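Local coordinates for conserved hypothetical protein (Sulfolobus solfataricus, PDB 2FNA), which probably acts as an archaeal AAA+ ATPase, binding adenine nucleotide and magnesium in a P-loop domain, though its cellular role is not established, at residues K26-P31 against L54-I59; S45-G50 against K172-G177. One frame throughout, in Å; residues are numbered along the deposited sequence.

Contact 1: residues K26-P31 against L54-I59. With EDO (1,2-ethanediol), chain E.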
# COMPACT_ATOMS: atom_id res chain seq x y z
N LYS A 26 -11.70 0.04 -11.76
CA LYS A 26 -11.76 0.36 -13.18
C LYS A 26 -12.81 1.41 -13.56
O LYS A 26 -12.66 2.05 -14.60
CB LYS A 26 -12.01 -0.94 -13.99
CG LYS A 26 -10.78 -1.84 -14.05
CD LYS A 26 -11.08 -3.15 -14.80
CE LYS A 26 -11.29 -2.94 -16.27
NZ LYS A 26 -12.03 -4.08 -16.90
N GLY A 27 -13.86 1.55 -12.74
CA GLY A 27 -14.91 2.54 -12.98
C GLY A 27 -14.42 3.97 -12.85
O GLY A 27 -15.04 4.88 -13.41
N LEU A 28 -13.33 4.18 -12.11
CA LEU A 28 -12.74 5.51 -11.95
C LEU A 28 -13.88 6.51 -11.65
O LEU A 28 -14.04 7.51 -12.31
CB LEU A 28 -11.96 5.91 -13.21
CG LEU A 28 -10.75 5.02 -13.61
CD1 LEU A 28 -10.19 5.43 -14.96
CD2 LEU A 28 -9.64 5.06 -12.59
N ARG A 29 -14.66 6.14 -10.64
CA ARG A 29 -15.96 6.70 -10.34
C ARG A 29 -15.94 8.09 -9.71
O ARG A 29 -16.96 8.75 -9.65
CB ARG A 29 -16.73 5.71 -9.45
CG ARG A 29 -17.12 4.45 -10.19
CD ARG A 29 -17.79 3.42 -9.30
NE ARG A 29 -17.92 2.14 -10.00
CZ ARG A 29 -18.51 1.05 -9.51
NH1 ARG A 29 -19.01 1.05 -8.28
NH2 ARG A 29 -18.58 -0.06 -10.25
N ALA A 30 -14.79 8.50 -9.19
CA ALA A 30 -14.53 9.88 -8.81
C ALA A 30 -13.12 10.24 -9.33
O ALA A 30 -12.36 9.36 -9.74
CB ALA A 30 -14.60 10.04 -7.31
N PRO A 31 -12.78 11.52 -9.37
CA PRO A 31 -11.40 11.89 -9.75
C PRO A 31 -10.29 11.23 -8.93
O PRO A 31 -9.16 11.07 -9.43
CB PRO A 31 -11.40 13.40 -9.58
CG PRO A 31 -12.82 13.79 -9.86
CD PRO A 31 -13.63 12.71 -9.21
N LEU A 54 -7.88 -1.44 -18.73
CA LEU A 54 -8.41 -0.16 -19.22
C LEU A 54 -7.70 0.31 -20.47
O LEU A 54 -8.30 1.00 -21.28
CB LEU A 54 -8.32 0.93 -18.16
CG LEU A 54 -9.29 0.83 -16.98
CD1 LEU A 54 -8.92 1.82 -15.88
CD2 LEU A 54 -10.73 1.00 -17.48
N ASN A 55 -6.41 -0.02 -20.63
CA ASN A 55 -5.71 0.40 -21.85
C ASN A 55 -5.79 1.93 -22.00
O ASN A 55 -6.11 2.49 -23.06
CB ASN A 55 -6.31 -0.31 -23.08
CG ASN A 55 -5.46 -0.20 -24.32
OD1 ASN A 55 -4.24 -0.13 -24.24
ND2 ASN A 55 -6.10 -0.17 -25.48
N LEU A 56 -5.49 2.60 -20.90
CA LEU A 56 -5.41 4.06 -20.88
C LEU A 56 -3.99 4.46 -20.51
O LEU A 56 -3.34 3.76 -19.74
CB LEU A 56 -6.40 4.67 -19.87
CG LEU A 56 -7.90 4.69 -20.21
CD1 LEU A 56 -8.69 5.09 -18.97
CD2 LEU A 56 -8.19 5.61 -21.36
N PRO A 57 -3.53 5.61 -21.03
CA PRO A 57 -2.23 6.12 -20.65
C PRO A 57 -2.17 6.30 -19.13
O PRO A 57 -3.19 6.57 -18.49
CB PRO A 57 -2.14 7.48 -21.33
CG PRO A 57 -3.48 7.76 -21.88
CD PRO A 57 -4.27 6.53 -21.93
N TYR A 58 -0.99 6.12 -18.57
CA TYR A 58 -0.86 6.21 -17.13
C TYR A 58 0.58 6.54 -16.74
O TYR A 58 1.54 6.38 -17.53
CB TYR A 58 -1.31 4.90 -16.47
CG TYR A 58 -0.39 3.73 -16.74
CD1 TYR A 58 -0.56 2.92 -17.87
CD2 TYR A 58 0.66 3.43 -15.87
CE1 TYR A 58 0.31 1.83 -18.13
CE2 TYR A 58 1.53 2.34 -16.13
CZ TYR A 58 1.34 1.55 -17.25
OH TYR A 58 2.18 0.50 -17.47
N ILE A 59 0.67 7.06 -15.51
CA ILE A 59 1.90 7.34 -14.80
C ILE A 59 1.82 6.49 -13.53
O ILE A 59 0.84 6.57 -12.82
CB ILE A 59 1.94 8.85 -14.39
CG1 ILE A 59 2.25 9.73 -15.61
CG2 ILE A 59 2.90 9.10 -13.22
CD1 ILE A 59 3.63 9.58 -16.16
C1 EDO E . 2.70 3.80 -19.32
O1 EDO E . 4.07 3.63 -18.94
C2 EDO E . 2.54 5.00 -20.23
O2 EDO E . 1.15 5.20 -20.52
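L28 and L54 meet tip to tip, with CD1 of L28 3.9 Å from CD1 of L54, and this pair forms the close apolar part of the contact. The other methyl of L54 turns to K26: its CD2 lies 3.6 Å from the carbonyl O of K26, and both methyls of the fork flank that oxygen. K26 and L54 run past each other in opposite directions, and the K26 chain, bent at chi3 (70°), brings CE alongside the same CD2 methyl at a looser 4.2 Å. Its ammonium group goes on to a salt bridge with E53, so only the aliphatic part of the lysine serves L54. L56 adds a marginal touch, CD1 to CD1 of L28 at 4.3 Å.

Away from the leucines the packing thins. K26, L54 and L56 are each partly exposed, no hydrogen bond joins the segments, and beyond L56 the chain diverges. There an ethanediol, probably from the crystallisation liquor, accepts a bond from Y58 N to its O2 (3.0 Å, 166°) and lays C1 over one face of the Y58 ring. L28 and N55, the first residues to leave helical geometry after the two helices, both have positive phi. The leucines L28, L54 and L56 all rest on I140 of strand 139-144, L28 also reaches strand 171-177, and P57 and I59 pack on helix 74-91.

Contact 2: residues S45-G50 against K172-G177. With ADP (adenosine-5'-diphosphate), chain D; EDO (1,2-ethanediol), chain H.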
# COMPACT_ATOMS: atom_id res chain seq x y z
N SER A 45 -1.57 -5.39 -7.18
CA SER A 45 -2.12 -6.32 -8.18
C SER A 45 -3.39 -5.82 -8.90
O SER A 45 -3.47 -5.83 -10.16
CB SER A 45 -2.36 -7.72 -7.56
OG SER A 45 -1.16 -8.32 -7.03
N ILE A 46 -4.41 -5.41 -8.14
CA ILE A 46 -5.64 -5.00 -8.82
C ILE A 46 -5.47 -3.71 -9.58
O ILE A 46 -6.14 -3.49 -10.57
CB ILE A 46 -6.87 -4.88 -7.89
CG1 ILE A 46 -6.71 -3.79 -6.82
CG2 ILE A 46 -7.24 -6.21 -7.31
CD1 ILE A 46 -8.07 -3.33 -6.28
N ILE A 47 -4.54 -2.86 -9.12
CA ILE A 47 -4.19 -1.62 -9.80
C ILE A 47 -3.54 -1.93 -11.14
O ILE A 47 -3.93 -1.37 -12.17
CB ILE A 47 -3.27 -0.73 -8.93
CG1 ILE A 47 -4.05 -0.18 -7.73
CG2 ILE A 47 -2.72 0.48 -9.71
CD1 ILE A 47 -3.22 0.60 -6.75
N LYS A 48 -2.55 -2.83 -11.12
CA LYS A 48 -1.91 -3.30 -12.36
C LYS A 48 -2.89 -4.00 -13.31
O LYS A 48 -2.93 -3.72 -14.49
CB LYS A 48 -0.79 -4.23 -12.00
CG LYS A 48 0.37 -3.48 -11.34
CD LYS A 48 1.31 -4.42 -10.60
CE LYS A 48 2.70 -4.23 -11.05
NZ LYS A 48 2.85 -4.69 -12.47
N ILE A 49 -3.72 -4.90 -12.78
CA ILE A 49 -4.73 -5.57 -13.57
C ILE A 49 -5.66 -4.51 -14.17
O ILE A 49 -5.91 -4.53 -15.36
CB ILE A 49 -5.52 -6.60 -12.72
CG1 ILE A 49 -4.62 -7.79 -12.39
CG2 ILE A 49 -6.81 -7.04 -13.42
CD1 ILE A 49 -5.18 -8.65 -11.28
N GLY A 50 -6.13 -3.58 -13.31
CA GLY A 50 -7.06 -2.52 -13.71
C GLY A 50 -6.52 -1.65 -14.83
O GLY A 50 -7.20 -1.44 -15.81
N LYS A 172 -7.48 11.05 -13.73
CA LYS A 172 -8.05 10.12 -12.76
C LYS A 172 -6.95 9.54 -11.89
O LYS A 172 -6.06 8.85 -12.39
CB LYS A 172 -8.77 8.99 -13.48
CG LYS A 172 -9.81 9.42 -14.47
CD LYS A 172 -10.96 10.12 -13.79
CE LYS A 172 -12.02 10.61 -14.79
NZ LYS A 172 -12.82 11.59 -14.03
N PHE A 173 -6.99 9.81 -10.58
CA PHE A 173 -5.99 9.32 -9.66
C PHE A 173 -6.40 8.00 -9.06
O PHE A 173 -7.58 7.78 -8.69
CB PHE A 173 -5.79 10.28 -8.49
CG PHE A 173 -5.18 11.58 -8.87
CD1 PHE A 173 -3.80 11.75 -8.84
CD2 PHE A 173 -5.98 12.66 -9.21
CE1 PHE A 173 -3.22 12.95 -9.21
CE2 PHE A 173 -5.41 13.88 -9.55
CZ PHE A 173 -4.03 14.01 -9.55
N ILE A 174 -5.40 7.14 -8.87
CA ILE A 174 -5.57 5.97 -8.06
C ILE A 174 -4.52 6.03 -6.96
O ILE A 174 -3.32 6.03 -7.25
CB ILE A 174 -5.46 4.64 -8.89
CG1 ILE A 174 -6.56 4.57 -9.94
CG2 ILE A 174 -5.55 3.42 -7.98
CD1 ILE A 174 -6.33 3.46 -10.95
N MSE A 175 -4.98 6.06 -5.72
CA MSE A 175 -4.07 6.17 -4.58
C MSE A 175 -4.30 5.01 -3.65
O MSE A 175 -5.41 4.84 -3.12
CB MSE A 175 -4.31 7.48 -3.80
CG MSE A 175 -4.35 8.70 -4.70
SE MSE A 175 -4.39 10.43 -3.81
CE MSE A 175 -4.42 11.44 -5.39
N SER A 176 -3.25 4.25 -3.39
CA SER A 176 -3.36 3.10 -2.52
C SER A 176 -2.64 3.35 -1.21
O SER A 176 -1.74 4.19 -1.15
CB SER A 176 -2.76 1.86 -3.19
OG SER A 176 -1.35 1.96 -3.23
N GLY A 177 -3.06 2.67 -0.16
CA GLY A 177 -2.29 2.72 1.07
C GLY A 177 -2.47 1.55 1.97
O GLY A 177 -3.60 1.17 2.31
PB ADP D . -0.27 -5.17 -1.70
O1B ADP D . -1.66 -5.03 -1.14
O2B ADP D . 0.77 -5.31 -0.59
O3B ADP D . 0.11 -4.23 -2.79
PA ADP D . 0.31 -7.22 -3.74
O1A ADP D . -0.48 -6.87 -4.96
O2A ADP D . 1.71 -6.79 -3.84
O3A ADP D . -0.32 -6.71 -2.33
O5' ADP D . 0.09 -8.78 -3.50
C5' ADP D . 0.84 -9.52 -2.52
C4' ADP D . 1.13 -10.92 -3.06
O4' ADP D . -0.02 -11.74 -3.04
C3' ADP D . 1.60 -10.96 -4.48
O3' ADP D . 2.43 -12.14 -4.61
C2' ADP D . 0.35 -11.18 -5.29
O2' ADP D . 0.59 -11.83 -6.52
C1' ADP D . -0.42 -12.08 -4.36
N9 ADP D . -1.87 -11.94 -4.39
C8 ADP D . -2.60 -11.12 -3.59
N7 ADP D . -3.90 -11.29 -3.83
C5 ADP D . -4.02 -12.22 -4.81
C6 ADP D . -5.11 -12.88 -5.55
N6 ADP D . -6.40 -12.55 -5.30
N1 ADP D . -4.80 -13.83 -6.48
C2 ADP D . -3.53 -14.18 -6.74
N3 ADP D . -2.48 -13.63 -6.10
C4 ADP D . -2.67 -12.67 -5.15
C1 EDO H . 1.27 -2.14 -14.99
O1 EDO H . 1.78 -3.47 -14.87
C2 EDO H . 2.41 -1.14 -14.84
O2 EDO H . 3.12 -1.32 -13.61
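Between I47 and I174 no flat group intervenes: neither a ring face nor an amide edge takes part, and the meeting surface consists of branched aliphatic chains with one serine methylene. The single aromatic ring of the two segments, F173, stays clear of helix 43-54 and packs on I141, while M175, a selenomethionine, points away from the helix and touches I32, L34 and L143. I174 and S176, alternating with these along strand 171-177, point toward the helix.

I47 carries the helical side. Its CG1 is anti to the carbonyl carbon (chi1 -70°) and the chain is extended at chi2 (175°), which places CD1 against the strand, between I174 and S176. CD1 lies 3.9 Å from CG2 of I174, the two isoleucines sliding past each other in opposite directions, and 3.8 Å from CB of S176. L25, from helix 19-27, touches both isoleucines.

Helix 43-54 begins within a sequence consistent with a Walker A P-loop, whose K43 and S44 form its first residues, and the parallel sheet beneath it has the 2-3-4-1-5 strand order of AAA+ ATPases. The nucleotide is gripped at the helix start: S45 donates twice to O1A of ADP, from N at 2.9 Å (148°) and from OG at 2.6 Å. K9 N also bonds S45 OG, and the amides of K43 and S44 bind ADP as well.

On the strand, S176 OG turns to D144 OD1 and E145 N, leaving CB for I47. Its side chain lies about 6 Å from the bound magnesium, toward the C-terminal part of strand 171-177, fourth of the sheet in chain order, consistent with a sensor 1 residue. Farther along the helix, K48 NZ bonds O1 of an ethanediol at 2.9 Å, on a chain bent at chi3 and chi4.

From the N terminus the segments come in the order 26-31, 45-50, 54-59 and 172-177, so the two contacts cross rather than nest. Contact 1 closes a short loop of 22 residues that holds strand 32-37, the probable P-loop and most of helix 43-54. Contact 2 starts within that loop and closes a much longer one, spanning 121 residues and returning with strand 171-177. Their centres lie about 9 Å apart, and they touch directly: P31 O is 2.8 Å from F173 N, a probable hydrogen bond, while K26 CG sits 3.8 Å from G50 CA. Contact 1 brings together the C-terminal ends of helices 19-27 and 43-54, and contact 2 lays helix 43-54 on strand 171-177.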